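Long-range contacts in MaoC-like dehydratase (Rhodospirillum rubrum, PDB 3EXZ), which probably acts as a hot-dog-fold lyase of the MaoC-like dehydratase family, adding water to, or eliminating it to form, a carbon-carbon double bond: residues His19-Ala24 against Asp96-Glu101; Trp88-Arg93 against Arg129-Gln134; Pro114-Val119 against Lys139-Arg144. All blocks are in the same frame, centred on the assembly; numbering follows the deposited sequence.

Contact 1 (His19-Ala24 against Asp96-Glu101); sequences HRVEAA and DELHVE
His19 and Leu98 form an antiparallel hydrogen-bonded pair: His19 N reaches Leu98 O at 2.8 Å, and Leu98 N reaches His19 O at 2.8 Å. Beyond this pair Val21 N gives a nearly straight bond to Asp96 O (2.9 Å, 171° at the hydrogen), and the same oxygen takes a CA-H contact from Arg20. Between these bonds Arg20 and Glu97 make a non-hydrogen-bonded pair whose charged ends meet instead, Arg20 NH1 lying 3.2 Å from Glu97 OE2 in a salt bridge. The oxygen sits at the guanidinium edge, in its plane, and is met on its anti side, 25° out of the carboxylate plane. Glu97 is bent at chi2 (-89°), which folds its carboxylate back over the arginine's CB and CG. Replacing this glutamate by alanine would probably leave Arg20 NH1 without its charged mate, with just the long pairing to Glu22 remaining in the network. Branched, apolar Val21 and Leu98 suit the inward side, where Val21 CG2 touches Leu98 CD1 at 3.6 Å. The Asp96 carboxylate turns away to accept from Arg93 N, while Glu97 N is satisfied by Gln128 OE1. Strand 13-20, outermost within this chain, thus pairs with strand 97-109 and leads into helix 23-33, with Glu22 at the N-cap position; His19 rests on Ile63 and Arg66 of helix 57-72, and strand 116-126 flanks strand 97-109 on its other side.

Contact 2 (Trp88-Arg93 against Arg129-Gln134); sequences WPNPTR and RGEVVQ
Asn90, set between two prolines that have no N-H to offer, gives the one direct backbone hydrogen bond of this contact: Asn90 N reaches Val132 O at 3.2 Å, in the carbonyl plane but bent to 136° at the hydrogen. In the other direction Val133 CA sends its hydrogen to Asn90 O, 3.3 Å away, in a weaker CA-H contact. A water adds to this sparse bonding. It donates to Val133 O at 2.8 Å and accepts from Thr92 OG1 at a long 3.3 Å; a further arm to Asn90 O is too short to trust and remains doubtful. The threonine hydroxyl is hydrogen-bonded to Thr60 OG1 of helix 57-72 as well. A small, polar threonine suits the spot, since it faces both the water and the valine, whose Val133 CB lies 3.3 Å from Thr92 OG1. Val133 has CG2 between its backbone N and carbonyl carbon (chi1 -60°), which sets CG2 beside the threonine hydroxyl and leaves CG1 to approach the carbonyls of Asn90 and Pro91.

Pro89 lays its ring carbons over Val132 O and crosses Val132 obliquely, Pro89 CG to Val132 CG1 4.0 Å apart. Trp88 presents its ring edge to Val133 O, with Trp88 CD1 3.3 Å away, while the extended aliphatic part of Gln134 runs beside the indole. The same indole stands edge-to-face with Trp58; the Trp88 backbone is hydrogen-bonded to the second subunit, and its side chain packs on Gly81 there.

Val133 and Gln134 both face Thr125, which makes this corner a classic beta bulge; it lies where strand 132-143 leaves the hairpin turn, covered by the loop that follows strand 81-87 in the hot-dog fold.

Contact 3 (Pro114-Val119 against Lys139-Arg144); sequences PDRAIV and KVVVFR
Backbone bonds between Ala117 and Val142 and between Val119 and Val140 stitch the two strands into an antiparallel pair. Each is reciprocal: Ala117 N meets Val142 O at 2.9 Å, and Val119 N meets Val140 O at 2.8 Å, with the return bonds of similar length. The last bond, Arg144 N to Asp115 O at 3.1 Å, arrives from above the carbonyl plane, where the chain is leaving the regular sheet; there Arg144 NE also makes a salt bridge to Glu6 OE2. CA-H groups of Arg116 and Ile118 add weaker contacts to Val142 O and Val140 O.

Apolar contacts fill the face that carries Ala117, Val119, Val140 and Val142. Beta-branched valines suit strand backbones and pack closely, Val119 CG2 touching Val142 CG2 at 3.6 Å. This side continues to Ile107 and Val104 of strand 97-109, and small Ala117 also meets Leu5. Away from this face, the aliphatic stem of Lys139 covers Ile118 CG2, leaving the long chain to carry the amine outward.

Aromatic and charged groups meet on the face of Arg116 and Phe143. The strand pairing sets Arg116 CB over the ring in a CH-pi contact, 3.7 Å from the Phe143 centroid, and chi1 of 72° then sends CG and the rest of the chain along the ring. Further out the chain bends at chi3, and Phe143 CZ comes over the centre of the guanidinium, whose plane is turned 47° from the ring. Asp115 OD2, from the loop before the strand, comes to the edge of the ring, 3.8 Å from Phe143 CD1. Leu49 of the second subunit packs with both Arg116 and Phe143.

Strands 116-126 and 132-143 form a beta hairpin here, far from its turn, within the antiparallel sheet of the hot-dog fold.

Contacts 1 and 2 are close neighbours, their centres 10 Å apart: Val21 CG2 lies 4.0 Å from Thr92 CG2, and Leu98 CD2 lies 4.0 Å from Val133 CG2, giving one shared apolar patch. Leu98 CD1 joins it, 4.1 Å from Thr92 CG2. Contact 3 stands at the other end of the sheet, about 30 Å from contact 1 and 29 Å from contact 2 between centres, on the opposite side of the chain's centre. Strand 132-143 connects contact 2 to contact 3, while neighbouring strands 97-109 and 116-126 relate contact 1 to contact 3. Contacts 2 and 3 both reach the second subunit.

Contact 1 (His19-Ala24 against Asp96-Glu101)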
loop_
_atom_site.group_PDB
_atom_site.type_symbol
_atom_site.label_atom_id
_atom_site.label_comp_id
_atom_site.label_asym_id
_atom_site.label_seq_id
_atom_site.Cartn_x
_atom_site.Cartn_y
_atom_site.Cartn_z
ATOM N N HIS A 19 -0.234 -10.107 -15.003
ATOM C CA HIS A 19 -1.323 -9.158 -15.110
ATOM C C HIS A 19 -0.861 -7.998 -15.987
ATOM O O HIS A 19 0.236 -7.463 -15.798
ATOM C CB HIS A 19 -1.744 -8.656 -13.724
ATOM C CG HIS A 19 -2.780 -7.579 -13.755
ATOM N ND1 HIS A 19 -4.132 -7.838 -13.808
ATOM C CD2 HIS A 19 -2.656 -6.230 -13.733
ATOM C CE1 HIS A 19 -4.798 -6.696 -13.807
ATOM N NE2 HIS A 19 -3.923 -5.705 -13.767
ATOM N N ARG A 20 -1.684 -7.635 -16.969
ATOM C CA ARG A 20 -1.343 -6.530 -17.856
ATOM C C ARG A 20 -1.983 -5.209 -17.399
ATOM O O ARG A 20 -3.200 -5.117 -17.207
ATOM C CB ARG A 20 -1.775 -6.828 -19.300
ATOM C CG ARG A 20 -0.979 -6.039 -20.331
ATOM C CD ARG A 20 -1.490 -6.267 -21.745
ATOM N NE ARG A 20 -0.729 -5.495 -22.725
ATOM C CZ ARG A 20 0.498 -5.803 -23.136
ATOM N NH1 ARG A 20 1.112 -6.878 -22.654
ATOM N NH2 ARG A 20 1.116 -5.028 -24.022
ATOM N N VAL A 21 -1.147 -4.189 -17.216
ATOM C CA VAL A 21 -1.624 -2.871 -16.793
ATOM C C VAL A 21 -1.962 -1.976 -17.990
ATOM O O VAL A 21 -1.103 -1.681 -18.824
ATOM C CB VAL A 21 -0.573 -2.130 -15.930
ATOM C CG1 VAL A 21 -1.165 -0.832 -15.399
ATOM C CG2 VAL A 21 -0.135 -3.007 -14.768
ATOM N N GLU A 22 -3.213 -1.539 -18.074
ATOM C CA GLU A 22 -3.633 -0.679 -19.177
ATOM C C GLU A 22 -3.955 0.741 -18.728
ATOM O O GLU A 22 -4.377 0.982 -17.589
ATOM C CB GLU A 22 -4.843 -1.272 -19.887
ATOM C CG GLU A 22 -4.638 -2.707 -20.342
ATOM C CD GLU A 22 -3.872 -2.842 -21.653
ATOM O OE1 GLU A 22 -2.742 -2.316 -21.771
ATOM O OE2 GLU A 22 -4.418 -3.480 -22.578
ATOM N N ALA A 23 -3.773 1.670 -19.658
ATOM C CA ALA A 23 -3.984 3.086 -19.413
ATOM C C ALA A 23 -5.292 3.419 -18.718
ATOM O O ALA A 23 -5.301 4.139 -17.721
ATOM C CB ALA A 23 -3.874 3.854 -20.728
ATOM N N ALA A 24 -6.393 2.877 -19.230
ATOM C CA ALA A 24 -7.709 3.146 -18.658
ATOM C C ALA A 24 -7.860 2.644 -17.223
ATOM O O ALA A 24 -8.574 3.255 -16.424
ATOM C CB ALA A 24 -8.803 2.542 -19.552
ATOM N N ASP A 96 2.503 -2.645 -19.390
ATOM C CA ASP A 96 3.408 -3.499 -18.629
ATOM C C ASP A 96 2.815 -4.826 -18.178
ATOM O O ASP A 96 1.662 -4.879 -17.763
ATOM C CB ASP A 96 3.934 -2.737 -17.390
ATOM C CG ASP A 96 5.125 -1.817 -17.695
ATOM O OD1 ASP A 96 5.504 -1.676 -18.878
ATOM O OD2 ASP A 96 5.680 -1.230 -16.735
ATOM N N GLU A 97 3.589 -5.902 -18.310
ATOM C CA GLU A 97 3.146 -7.204 -17.823
ATOM C C GLU A 97 3.808 -7.403 -16.461
ATOM O O GLU A 97 5.036 -7.490 -16.357
ATOM C CB GLU A 97 3.580 -8.347 -18.734
ATOM C CG GLU A 97 2.764 -8.466 -20.003
ATOM C CD GLU A 97 1.542 -9.355 -19.850
ATOM O OE1 GLU A 97 1.694 -10.463 -19.299
ATOM O OE2 GLU A 97 0.438 -8.948 -20.285
ATOM N N LEU A 98 2.993 -7.469 -15.417
ATOM C CA LEU A 98 3.511 -7.666 -14.080
ATOM C C LEU A 98 3.253 -9.070 -13.544
ATOM O O LEU A 98 2.232 -9.705 -13.849
ATOM C CB LEU A 98 2.859 -6.681 -13.090
ATOM C CG LEU A 98 2.828 -5.191 -13.466
ATOM C CD1 LEU A 98 2.194 -4.375 -12.345
ATOM C CD2 LEU A 98 4.248 -4.706 -13.751
ATOM N N HIS A 99 4.211 -9.556 -12.766
ATOM C CA HIS A 99 4.059 -10.813 -12.060
ATOM C C HIS A 99 4.865 -10.621 -10.776
ATOM O O HIS A 99 5.755 -9.764 -10.710
ATOM C CB HIS A 99 4.560 -12.018 -12.847
ATOM C CG HIS A 99 6.039 -12.118 -12.904
ATOM N ND1 HIS A 99 6.808 -11.290 -13.690
ATOM C CD2 HIS A 99 6.901 -12.918 -12.236
ATOM C CE1 HIS A 99 8.082 -11.576 -13.503
ATOM N NE2 HIS A 99 8.166 -12.559 -12.623
ATOM N N VAL A 100 4.554 -11.394 -9.745
ATOM C CA VAL A 100 5.267 -11.238 -8.493
ATOM C C VAL A 100 6.108 -12.444 -8.122
ATOM O O VAL A 100 5.678 -13.589 -8.295
ATOM C CB VAL A 100 4.289 -10.960 -7.329
ATOM C CG1 VAL A 100 5.073 -10.563 -6.067
ATOM C CG2 VAL A 100 3.298 -9.866 -7.727
ATOM N N GLU A 101 7.329 -12.172 -7.654
ATOM C CA GLU A 101 8.240 -13.221 -7.181
ATOM C C GLU A 101 8.449 -13.042 -5.658
ATOM O O GLU A 101 9.061 -12.070 -5.206
ATOM C CB GLU A 101 9.581 -13.158 -7.922
ATOM C CG GLU A 101 9.525 -13.818 -9.292
ATOM C CD GLU A 101 10.801 -13.631 -10.096
ATOM O OE1 GLU A 101 11.857 -13.341 -9.483
ATOM O OE2 GLU A 101 10.745 -13.775 -11.343
#

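Contact 2 (Trp88-Arg93 against Arg129-Gln134)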
loop_
_atom_site.group_PDB
_atom_site.type_symbol
_atom_site.label_atom_id
_atom_site.label_comp_id
_atom_site.label_asym_id
_atom_site.label_seq_id
_atom_site.Cartn_x
_atom_site.Cartn_y
_atom_site.Cartn_z
ATOM N N TRP A 88 9.049 1.630 -4.412
ATOM C CA TRP A 88 8.762 1.530 -5.840
ATOM C C TRP A 88 9.988 2.066 -6.591
ATOM O O TRP A 88 10.113 3.271 -6.831
ATOM C CB TRP A 88 7.521 2.347 -6.218
ATOM C CG TRP A 88 6.300 1.950 -5.434
ATOM C CD1 TRP A 88 5.454 0.899 -5.687
ATOM C CD2 TRP A 88 5.799 2.590 -4.260
ATOM N NE1 TRP A 88 4.451 0.859 -4.746
ATOM C CE2 TRP A 88 4.639 1.885 -3.854
ATOM C CE3 TRP A 88 6.209 3.706 -3.511
ATOM C CZ2 TRP A 88 3.892 2.244 -2.726
ATOM C CZ3 TRP A 88 5.465 4.064 -2.377
ATOM C CH2 TRP A 88 4.314 3.339 -2.007
ATOM N N PRO A 89 10.918 1.170 -6.962
ATOM C CA PRO A 89 12.147 1.547 -7.680
ATOM C C PRO A 89 11.919 2.123 -9.077
ATOM O O PRO A 89 12.534 3.126 -9.444
ATOM C CB PRO A 89 12.944 0.245 -7.738
ATOM C CG PRO A 89 12.391 -0.581 -6.597
ATOM C CD PRO A 89 10.921 -0.262 -6.617
ATOM N N ASN A 90 11.066 1.467 -9.855
ATOM C CA ASN A 90 10.760 1.939 -11.195
ATOM C C ASN A 90 9.255 2.133 -11.350
ATOM O O ASN A 90 8.449 1.433 -10.729
ATOM C CB ASN A 90 11.273 0.967 -12.268
ATOM C CG ASN A 90 12.776 0.731 -12.181
ATOM O OD1 ASN A 90 13.246 -0.081 -11.384
ATOM N ND2 ASN A 90 13.539 1.458 -12.993
ATOM N N PRO A 91 8.857 3.123 -12.164
ATOM C CA PRO A 91 7.446 3.426 -12.411
ATOM C C PRO A 91 6.765 2.239 -13.081
ATOM O O PRO A 91 7.427 1.442 -13.749
ATOM C CB PRO A 91 7.501 4.610 -13.380
ATOM C CG PRO A 91 8.818 5.254 -13.107
ATOM C CD PRO A 91 9.739 4.088 -12.847
ATOM N N THR A 92 5.453 2.112 -12.881
ATOM C CA THR A 92 4.677 1.070 -13.558
ATOM C C THR A 92 4.020 1.811 -14.722
ATOM O O THR A 92 3.338 2.820 -14.536
ATOM C CB THR A 92 3.598 0.453 -12.678
ATOM O OG1 THR A 92 4.231 -0.284 -11.628
ATOM C CG2 THR A 92 2.719 -0.501 -13.507
ATOM N N ARG A 93 4.205 1.278 -15.920
ATOM C CA ARG A 93 3.741 1.885 -17.163
ATOM C C ARG A 93 2.608 1.150 -17.828
ATOM O O ARG A 93 2.471 -0.060 -17.645
ATOM C CB ARG A 93 4.884 1.923 -18.158
ATOM C CG ARG A 93 6.190 2.559 -17.684
ATOM C CD ARG A 93 5.997 4.042 -17.440
ATOM N NE ARG A 93 7.253 4.720 -17.119
ATOM C CZ ARG A 93 7.356 6.025 -16.886
ATOM N NH1 ARG A 93 6.277 6.795 -16.932
ATOM N NH2 ARG A 93 8.540 6.565 -16.627
ATOM N N ARG A 129 10.537 -6.413 -18.457
ATOM C CA ARG A 129 11.937 -6.068 -18.644
ATOM C C ARG A 129 12.795 -6.515 -17.462
ATOM O O ARG A 129 13.996 -6.241 -17.416
ATOM C CB ARG A 129 12.095 -4.563 -18.865
ATOM C CG ARG A 129 12.123 -4.167 -20.330
ATOM C CD ARG A 129 10.821 -3.524 -20.768
ATOM N NE ARG A 129 10.582 -2.255 -20.086
ATOM C CZ ARG A 129 11.365 -1.184 -20.190
ATOM N NH1 ARG A 129 12.447 -1.218 -20.958
ATOM N NH2 ARG A 129 11.063 -0.076 -19.524
ATOM N N GLY A 130 12.170 -7.208 -16.516
ATOM C CA GLY A 130 12.895 -7.689 -15.354
ATOM C C GLY A 130 13.148 -6.635 -14.290
ATOM O O GLY A 130 13.857 -6.898 -13.315
ATOM N N GLU A 131 12.592 -5.440 -14.480
ATOM C CA GLU A 131 12.760 -4.350 -13.518
ATOM C C GLU A 131 11.738 -4.463 -12.380
ATOM O O GLU A 131 10.604 -4.917 -12.573
ATOM C CB GLU A 131 12.556 -2.990 -14.186
ATOM C CG GLU A 131 13.197 -2.837 -15.559
ATOM C CD GLU A 131 12.848 -1.512 -16.218
ATOM O OE1 GLU A 131 11.646 -1.173 -16.281
ATOM O OE2 GLU A 131 13.771 -0.810 -16.681
ATOM N N VAL A 132 12.144 -4.023 -11.197
ATOM C CA VAL A 132 11.280 -4.060 -10.031
ATOM C C VAL A 132 10.441 -2.793 -9.914
ATOM O O VAL A 132 10.990 -1.702 -9.701
ATOM C CB VAL A 132 12.118 -4.209 -8.735
ATOM C CG1 VAL A 132 11.206 -4.338 -7.526
ATOM C CG2 VAL A 132 13.036 -5.418 -8.847
ATOM N N VAL A 133 9.121 -2.924 -10.078
ATOM C CA VAL A 133 8.233 -1.766 -9.924
ATOM C C VAL A 133 7.727 -1.655 -8.476
ATOM O O VAL A 133 7.116 -0.657 -8.090
ATOM C CB VAL A 133 7.039 -1.778 -10.916
ATOM C CG1 VAL A 133 7.582 -1.774 -12.343
ATOM C CG2 VAL A 133 6.125 -2.968 -10.673
ATOM N N GLN A 134 7.984 -2.683 -7.672
ATOM C CA GLN A 134 7.621 -2.634 -6.263
ATOM C C GLN A 134 8.276 -3.748 -5.484
ATOM O O GLN A 134 8.386 -4.875 -5.971
ATOM C CB GLN A 134 6.105 -2.745 -6.025
ATOM C CG GLN A 134 5.713 -2.585 -4.547
ATOM C CD GLN A 134 4.226 -2.776 -4.271
ATOM O OE1 GLN A 134 3.791 -3.838 -3.802
ATOM N NE2 GLN A 134 3.437 -1.746 -4.568
HETATM O O HOH W 1 6.156 1.462 -9.632
#

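Contact 3 (Pro114-Val119 against Lys139-Arg144)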
loop_
_atom_site.group_PDB
_atom_site.type_symbol
_atom_site.label_atom_id
_atom_site.label_comp_id
_atom_site.label_asym_id
_atom_site.label_seq_id
_atom_site.Cartn_x
_atom_site.Cartn_y
_atom_site.Cartn_z
ATOM N N PRO A 114 2.249 -20.609 20.174
ATOM C CA PRO A 114 2.949 -21.535 19.291
ATOM C C PRO A 114 2.265 -22.149 18.082
ATOM O O PRO A 114 2.914 -22.856 17.310
ATOM C CB PRO A 114 3.531 -22.566 20.252
ATOM C CG PRO A 114 2.507 -22.633 21.345
ATOM C CD PRO A 114 2.033 -21.201 21.515
ATOM N N ASP A 115 0.985 -21.864 17.903
ATOM C CA ASP A 115 0.296 -22.390 16.735
ATOM C C ASP A 115 0.388 -21.444 15.531
ATOM O O ASP A 115 -0.283 -21.657 14.517
ATOM C CB ASP A 115 -1.180 -22.690 17.054
ATOM C CG ASP A 115 -1.977 -21.450 17.420
ATOM O OD1 ASP A 115 -1.391 -20.477 17.937
ATOM O OD2 ASP A 115 -3.207 -21.468 17.194
ATOM N N ARG A 116 1.246 -20.430 15.628
ATOM C CA ARG A 116 1.397 -19.444 14.564
ATOM C C ARG A 116 2.794 -18.822 14.592
ATOM O O ARG A 116 3.497 -18.899 15.598
ATOM C CB ARG A 116 0.342 -18.350 14.740
ATOM C CG ARG A 116 0.612 -17.443 15.921
ATOM C CD ARG A 116 -0.205 -16.178 15.842
ATOM N NE ARG A 116 -1.407 -16.250 16.662
ATOM C CZ ARG A 116 -2.282 -15.259 16.788
ATOM N NH1 ARG A 116 -2.094 -14.117 16.136
ATOM N NH2 ARG A 116 -3.337 -15.404 17.578
ATOM N N ALA A 117 3.176 -18.202 13.480
ATOM C CA ALA A 117 4.483 -17.570 13.338
ATOM C C ALA A 117 4.365 -16.347 12.447
ATOM O O ALA A 117 3.401 -16.218 11.690
ATOM C CB ALA A 117 5.476 -18.564 12.695
ATOM N N ILE A 118 5.331 -15.438 12.561
ATOM C CA ILE A 118 5.366 -14.264 11.699
ATOM C C ILE A 118 6.393 -14.622 10.621
ATOM O O ILE A 118 7.577 -14.832 10.903
ATOM C CB ILE A 118 5.772 -12.993 12.467
ATOM C CG1 ILE A 118 4.544 -12.448 13.199
ATOM C CG2 ILE A 118 6.332 -11.956 11.507
ATOM C CD1 ILE A 118 4.861 -11.334 14.165
ATOM N N VAL A 119 5.911 -14.730 9.385
ATOM C CA VAL A 119 6.747 -15.080 8.246
ATOM C C VAL A 119 7.062 -13.833 7.437
ATOM O O VAL A 119 6.154 -13.133 6.980
ATOM C CB VAL A 119 6.036 -16.115 7.318
ATOM C CG1 VAL A 119 6.967 -16.542 6.181
ATOM C CG2 VAL A 119 5.590 -17.331 8.132
ATOM N N LYS A 139 5.444 -8.762 6.753
ATOM C CA LYS A 139 5.406 -9.741 7.830
ATOM C C LYS A 139 3.958 -10.253 7.813
ATOM O O LYS A 139 3.002 -9.495 8.013
ATOM C CB LYS A 139 5.741 -9.110 9.177
ATOM C CG LYS A 139 7.196 -8.682 9.289
ATOM C CD LYS A 139 7.428 -7.862 10.547
ATOM C CE LYS A 139 8.916 -7.633 10.791
ATOM N NZ LYS A 139 9.700 -8.904 10.693
ATOM N N VAL A 140 3.809 -11.548 7.563
ATOM C CA VAL A 140 2.506 -12.186 7.471
ATOM C C VAL A 140 2.323 -13.140 8.648
ATOM O O VAL A 140 3.296 -13.706 9.152
ATOM C CB VAL A 140 2.400 -12.933 6.101
ATOM C CG1 VAL A 140 1.042 -13.570 5.933
ATOM C CG2 VAL A 140 2.658 -11.951 4.970
ATOM N N VAL A 141 1.081 -13.287 9.101
ATOM C CA VAL A 141 0.773 -14.177 10.212
ATOM C C VAL A 141 0.316 -15.510 9.635
ATOM O O VAL A 141 -0.728 -15.595 8.981
ATOM C CB VAL A 141 -0.356 -13.618 11.111
ATOM C CG1 VAL A 141 -0.437 -14.435 12.395
ATOM C CG2 VAL A 141 -0.101 -12.151 11.418
ATOM N N VAL A 142 1.106 -16.546 9.882
ATOM C CA VAL A 142 0.794 -17.872 9.381
ATOM C C VAL A 142 0.651 -18.925 10.475
ATOM O O VAL A 142 1.573 -19.152 11.266
ATOM C CB VAL A 142 1.880 -18.365 8.393
ATOM C CG1 VAL A 142 1.464 -19.701 7.795
ATOM C CG2 VAL A 142 2.107 -17.333 7.295
ATOM N N PHE A 143 -0.513 -19.558 10.513
ATOM C CA PHE A 143 -0.802 -20.614 11.477
ATOM C C PHE A 143 -0.501 -21.997 10.871
ATOM O O PHE A 143 -0.478 -22.164 9.649
ATOM C CB PHE A 143 -2.290 -20.591 11.856
ATOM C CG PHE A 143 -2.697 -19.390 12.655
ATOM C CD1 PHE A 143 -2.860 -19.479 14.033
ATOM C CD2 PHE A 143 -2.937 -18.173 12.032
ATOM C CE1 PHE A 143 -3.235 -18.362 14.782
ATOM C CE2 PHE A 143 -3.310 -17.051 12.771
ATOM C CZ PHE A 143 -3.469 -17.150 14.146
ATOM N N ARG A 144 -0.245 -22.986 11.724
ATOM C CA ARG A 144 -0.036 -24.333 11.217
ATOM C C ARG A 144 -1.431 -24.945 10.994
ATOM O O ARG A 144 -2.431 -24.442 11.520
ATOM C CB ARG A 144 0.830 -25.163 12.176
ATOM C CG ARG A 144 0.614 -24.942 13.648
ATOM C CD ARG A 144 1.843 -25.423 14.426
ATOM N NE ARG A 144 2.390 -26.652 13.858
ATOM C CZ ARG A 144 3.289 -27.434 14.454
ATOM N NH1 ARG A 144 3.768 -27.121 15.652
ATOM N NH2 ARG A 144 3.705 -28.539 13.847
#